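Local coordinates for protein (congerin I) (Conger myriaster, PDB 1C1L), which binds beta-galactosides as a homodimeric galectin of the conger eel, its physiological role being still unknown, at residues N9-T13 against L133-E137; Y87-T91 against I101-D105. All blocks are in the same frame, centred on the assembly; numbering follows the deposited sequence.

How the contacts relate
From the N terminus, the chain makes strand 5-7 and then the loop containing 9-13, which is met by the last strand, 129-136, 120 residues further on; contact 1 thus closes nearly the whole chain into one loop. Contact 2 closes a far shorter one, the hairpin of strands 87-94 and 98-103, and lies within that span. Both reach the same five-stranded antiparallel sheet: strands 87-94 and 98-103 pair inside it, whereas 133-136 lie on one of its two outermost strands within the chain, on the far side of strand 18-24. Their centres are 15 Å apart, yet L133 CD1 packs 3.9 Å from Y87 OH, so the two contacts meet directly.

Contact 1: residues N9-T13 against L133-E137; sequences NFDFT and LVKLE. Residue 136 of segment 133-137 comes from a tag, linker or insertion.
L136 and F10 pack where the loop after strand 5-7 of this galectin beta-sandwich lies against the end of strand 129-136. L136, which comes from an insertion into the natural sequence, can be followed outward. Its CB sits over the centre of the F10 ring, 3.8 Å from the centroid and 10° off the ring normal, a CH-pi contact by both measures. With CG anti to the backbone N (chi1 -175°), the branch then runs back along F10 in the opposite direction to that side chain. L136 CD1 lies 4.0 Å from F12 CD1.

The other end of the F10 ring reaches V134: F10 CE2 is 3.9 Å from V134 CG1, and V134 O lies at the ring edge, near its plane. All four of F10, F12, V134 and L136 are buried, and the contact is apolar in its side chains. L133, V134 and K135 pair antiparallel with a strand of the second subunit, so the sheet runs on across the interface, and F10 also packs on T132 of that subunit. The second branch of the leucine goes to the loop backbone, L136 CD2 ending 3.6 Å from both F10 CA and D11 N.

Contact 2: residues Y87-T91 against I101-D105; sequences YFEIT and IDILD
T91 and D102 form the hydrogen-bonded pair of an antiparallel beta hairpin, strands 87-94 and 98-103, whose short segments run at 158°. Two nearly straight bonds define it: T91 N to D102 O at 2.9 Å and D102 N to T91 O at 2.8 Å, each with an N-H...O angle of 175°. I90 and I103 follow as the non-hydrogen-bonded pair, and L104 N then reaches E89 O at 3.0 Å, beyond the end of strand 98-103.

On one face, I90 lies alongside both I101 and I103, pointing the same way. The chi1 of -62° sets I90 CG2 anti to the backbone N, where it meets I101 CG2 at 3.9 Å; CG1 faces I103 CG1. L46 of strand 41-52, in the other sheet, touches both I90 and I101, so these side chains join the sandwich core.

At the end away from the hairpin turn, L104 runs beside E89, with L104 CD2 3.8 Å from E89 OE1. Y87 OH donates to the anti lone pair of E89 OE2 at 2.7 Å, which would limit the rotation of the carboxylate. Water 1 accepts from E89 N and donates to L104 O, bridging the backbones where direct pairing stops. T91 OG1, hydrogen-bonded to T19 OG1, is also hydrogen-bonded to water 2. The chemistry thus divides: backbone bonds fix the register, isoleucines pack the face toward strand 41-52, and water continues the polar link past the last direct bond.

Contact 1: residues N9-T13 against L133-E137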
loop_
_atom_site.group_PDB
_atom_site.type_symbol
_atom_site.label_atom_id
_atom_site.label_comp_id
_atom_site.label_asym_id
_atom_site.label_seq_id
_atom_site.Cartn_x
_atom_site.Cartn_y
_atom_site.Cartn_z
ATOM N N ASN A 9 -6.303 4.156 4.854
ATOM C CA ASN A 9 -5.963 5.557 4.652
ATOM C C ASN A 9 -5.822 6.022 3.228
ATOM O O ASN A 9 -5.789 7.223 2.980
ATOM C CB ASN A 9 -4.662 5.905 5.346
ATOM C CG ASN A 9 -4.749 5.618 6.826
ATOM O OD1 ASN A 9 -4.752 4.459 7.228
ATOM N ND2 ASN A 9 -4.849 6.646 7.651
ATOM N N PHE A 10 -5.680 5.081 2.305
ATOM C CA PHE A 10 -5.404 5.450 0.933
ATOM C C PHE A 10 -6.663 5.559 0.086
ATOM O O PHE A 10 -7.226 4.549 -0.323
ATOM C CB PHE A 10 -4.436 4.426 0.305
ATOM C CG PHE A 10 -2.956 4.538 0.678
ATOM C CD1 PHE A 10 -2.471 5.545 1.525
ATOM C CD2 PHE A 10 -2.056 3.621 0.134
ATOM C CE1 PHE A 10 -1.112 5.623 1.815
ATOM C CE2 PHE A 10 -0.697 3.711 0.427
ATOM C CZ PHE A 10 -0.228 4.710 1.264
ATOM N N ASP A 11 -7.176 6.762 -0.124
ATOM C CA ASP A 11 -8.314 6.966 -1.002
ATOM C C ASP A 11 -7.756 7.530 -2.280
ATOM O O ASP A 11 -7.385 8.704 -2.364
ATOM C CB ASP A 11 -9.316 7.975 -0.465
ATOM C CG ASP A 11 -10.026 7.571 0.802
ATOM O OD1 ASP A 11 -10.314 6.396 0.975
ATOM O OD2 ASP A 11 -10.292 8.441 1.623
ATOM N N PHE A 12 -7.658 6.702 -3.303
ATOM C CA PHE A 12 -7.132 7.156 -4.571
ATOM C C PHE A 12 -8.278 7.836 -5.304
ATOM O O PHE A 12 -9.061 7.209 -6.023
ATOM C CB PHE A 12 -6.576 5.939 -5.340
ATOM C CG PHE A 12 -5.891 6.306 -6.651
ATOM C CD1 PHE A 12 -5.245 7.534 -6.791
ATOM C CD2 PHE A 12 -5.922 5.414 -7.723
ATOM C CE1 PHE A 12 -4.633 7.882 -7.991
ATOM C CE2 PHE A 12 -5.305 5.764 -8.926
ATOM C CZ PHE A 12 -4.661 6.994 -9.062
ATOM N N THR A 13 -8.421 9.125 -5.023
ATOM C CA THR A 13 -9.474 9.938 -5.622
ATOM C C THR A 13 -8.848 10.878 -6.634
ATOM O O THR A 13 -7.612 10.950 -6.732
ATOM C CB THR A 13 -10.204 10.767 -4.532
ATOM O OG1 THR A 13 -9.216 11.522 -3.829
ATOM C CG2 THR A 13 -10.974 9.876 -3.564
ATOM N N LEU A 133 6.042 -1.720 -3.324
ATOM C CA LEU A 133 5.730 -0.424 -2.746
ATOM C C LEU A 133 4.479 0.205 -3.308
ATOM O O LEU A 133 4.276 0.146 -4.526
ATOM C CB LEU A 133 6.918 0.508 -2.994
ATOM C CG LEU A 133 6.901 2.039 -2.835
ATOM C CD1 LEU A 133 8.332 2.382 -2.556
ATOM C CD2 LEU A 133 6.469 2.850 -4.069
ATOM N N VAL A 134 3.676 0.825 -2.446
ATOM C CA VAL A 134 2.551 1.641 -2.852
ATOM C C VAL A 134 2.652 2.904 -2.021
ATOM O O VAL A 134 2.769 2.884 -0.786
ATOM C CB VAL A 134 1.184 0.976 -2.570
ATOM C CG1 VAL A 134 0.054 1.934 -2.934
ATOM C CG2 VAL A 134 1.024 -0.266 -3.408
ATOM N N LYS A 135 2.593 4.010 -2.732
ATOM C CA LYS A 135 2.691 5.308 -2.122
ATOM C C LYS A 135 1.528 6.159 -2.602
ATOM O O LYS A 135 1.102 6.024 -3.756
ATOM C CB LYS A 135 4.040 5.815 -2.530
ATOM C CG LYS A 135 4.382 7.240 -2.199
ATOM C CD LYS A 135 5.866 7.337 -2.426
ATOM C CE LYS A 135 6.328 8.762 -2.302
ATOM N NZ LYS A 135 6.079 9.305 -0.976
ATOM N N LEU A 136 0.966 7.014 -1.753
ATOM C CA LEU A 136 -0.110 7.885 -2.160
ATOM C C LEU A 136 0.181 9.250 -1.568
ATOM O O LEU A 136 0.524 9.352 -0.388
ATOM C CB LEU A 136 -1.446 7.355 -1.649
ATOM C CG LEU A 136 -2.667 8.132 -2.109
ATOM C CD1 LEU A 136 -2.942 7.793 -3.557
ATOM C CD2 LEU A 136 -3.866 7.784 -1.267
ATOM N N GLU A 137 0.119 10.273 -2.408
ATOM C CA GLU A 137 0.365 11.646 -2.008
ATOM C C GLU A 137 -0.699 12.563 -2.612
ATOM O O GLU A 137 -1.291 12.232 -3.626
ATOM C CB GLU A 137 1.739 12.123 -2.483
ATOM C CG GLU A 137 2.908 11.335 -1.909
ATOM C CD GLU A 137 4.251 11.781 -2.403
ATOM O OE1 GLU A 137 4.563 11.528 -3.556
ATOM O OE2 GLU A 137 4.991 12.385 -1.641
ATOM O OXT GLU A 137 -0.961 13.617 -2.048
#

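Contact 2: residues Y87-T91 against I101-D105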
loop_
_atom_site.group_PDB
_atom_site.type_symbol
_atom_site.label_atom_id
_atom_site.label_comp_id
_atom_site.label_asym_id
_atom_site.label_seq_id
_atom_site.Cartn_x
_atom_site.Cartn_y
_atom_site.Cartn_z
ATOM N N TYR A 87 14.258 -2.356 -10.988
ATOM C CA TYR A 87 13.301 -1.718 -10.112
ATOM C C TYR A 87 12.513 -0.735 -10.992
ATOM O O TYR A 87 13.106 -0.096 -11.863
ATOM C CB TYR A 87 14.053 -0.919 -9.025
ATOM C CG TYR A 87 13.092 -0.133 -8.144
ATOM C CD1 TYR A 87 12.316 -0.814 -7.214
ATOM C CD2 TYR A 87 12.958 1.248 -8.309
ATOM C CE1 TYR A 87 11.392 -0.121 -6.445
ATOM C CE2 TYR A 87 12.032 1.946 -7.538
ATOM C CZ TYR A 87 11.258 1.247 -6.613
ATOM O OH TYR A 87 10.343 1.905 -5.824
ATOM N N PHE A 88 11.199 -0.558 -10.830
ATOM C CA PHE A 88 10.436 0.418 -11.590
ATOM C C PHE A 88 9.538 1.167 -10.611
ATOM O O PHE A 88 9.229 0.671 -9.521
ATOM C CB PHE A 88 9.536 -0.260 -12.663
ATOM C CG PHE A 88 8.391 -1.085 -12.086
ATOM C CD1 PHE A 88 8.621 -2.407 -11.699
ATOM C CD2 PHE A 88 7.130 -0.499 -11.876
ATOM C CE1 PHE A 88 7.600 -3.136 -11.093
ATOM C CE2 PHE A 88 6.118 -1.233 -11.268
ATOM C CZ PHE A 88 6.352 -2.552 -10.872
ATOM N N GLU A 89 9.108 2.352 -11.025
ATOM C CA GLU A 89 8.073 3.112 -10.339
ATOM C C GLU A 89 7.216 3.748 -11.413
ATOM O O GLU A 89 7.742 4.270 -12.419
ATOM C CB GLU A 89 8.568 4.273 -9.513
ATOM C CG GLU A 89 9.049 3.821 -8.161
ATOM C CD GLU A 89 9.647 4.890 -7.260
ATOM O OE1 GLU A 89 9.570 6.080 -7.567
ATOM O OE2 GLU A 89 10.199 4.529 -6.230
ATOM N N ILE A 90 5.913 3.673 -11.227
ATOM C CA ILE A 90 4.966 4.312 -12.113
ATOM C C ILE A 90 3.996 5.085 -11.221
ATOM O O ILE A 90 3.455 4.535 -10.256
ATOM C CB ILE A 90 4.227 3.237 -12.954
ATOM C CG1 ILE A 90 5.195 2.461 -13.840
ATOM C CG2 ILE A 90 3.179 3.950 -13.802
ATOM C CD1 ILE A 90 4.541 1.178 -14.386
ATOM N N THR A 91 3.778 6.358 -11.514
ATOM C CA THR A 91 2.826 7.181 -10.787
ATOM C C THR A 91 1.611 7.450 -11.659
ATOM O O THR A 91 1.708 7.864 -12.822
ATOM C CB THR A 91 3.443 8.526 -10.391
ATOM O OG1 THR A 91 4.578 8.215 -9.604
ATOM C CG2 THR A 91 2.462 9.439 -9.638
ATOM N N ILE A 101 -0.221 8.990 -16.660
ATOM C CA ILE A 101 0.710 7.932 -16.298
ATOM C C ILE A 101 2.115 8.482 -16.406
ATOM O O ILE A 101 2.581 8.885 -17.480
ATOM C CB ILE A 101 0.506 6.731 -17.242
ATOM C CG1 ILE A 101 -0.933 6.223 -17.141
ATOM C CG2 ILE A 101 1.485 5.607 -16.879
ATOM C CD1 ILE A 101 -1.517 5.663 -18.454
ATOM N N ASP A 102 2.812 8.555 -15.299
ATOM C CA ASP A 102 4.161 9.054 -15.298
ATOM C C ASP A 102 5.084 7.900 -14.947
ATOM O O ASP A 102 5.151 7.463 -13.795
ATOM C CB ASP A 102 4.228 10.197 -14.273
ATOM C CG ASP A 102 5.566 10.888 -14.070
ATOM O OD1 ASP A 102 6.625 10.282 -14.214
ATOM O OD2 ASP A 102 5.555 12.068 -13.740
ATOM N N ILE A 103 5.842 7.418 -15.933
ATOM C CA ILE A 103 6.792 6.356 -15.679
ATOM C C ILE A 103 8.120 6.998 -15.294
ATOM O O ILE A 103 8.613 7.928 -15.943
ATOM C CB ILE A 103 6.918 5.488 -16.950
ATOM C CG1 ILE A 103 5.559 4.875 -17.250
ATOM C CG2 ILE A 103 7.964 4.392 -16.752
ATOM C CD1 ILE A 103 5.474 4.267 -18.654
ATOM N N LEU A 104 8.681 6.579 -14.166
ATOM C CA LEU A 104 9.929 7.147 -13.694
ATOM C C LEU A 104 11.024 6.849 -14.698
ATOM O O LEU A 104 11.224 5.694 -15.075
ATOM C CB LEU A 104 10.300 6.561 -12.361
ATOM C CG LEU A 104 11.580 7.069 -11.736
ATOM C CD1 LEU A 104 11.420 8.525 -11.333
ATOM C CD2 LEU A 104 11.916 6.167 -10.567
ATOM N N ASP A 105 11.725 7.915 -15.066
ATOM C CA ASP A 105 12.745 7.942 -16.111
ATOM C C ASP A 105 12.234 7.550 -17.492
ATOM O O ASP A 105 12.998 7.276 -18.419
ATOM C CB ASP A 105 13.914 7.015 -15.720
ATOM C CG ASP A 105 14.631 7.433 -14.447
ATOM O OD1 ASP A 105 14.871 8.624 -14.254
ATOM O OD2 ASP A 105 14.950 6.553 -13.646
HETATM O O HOH W 1 10.832 3.332 -13.585
HETATM O O HOH W 2 7.113 7.468 -11.075
#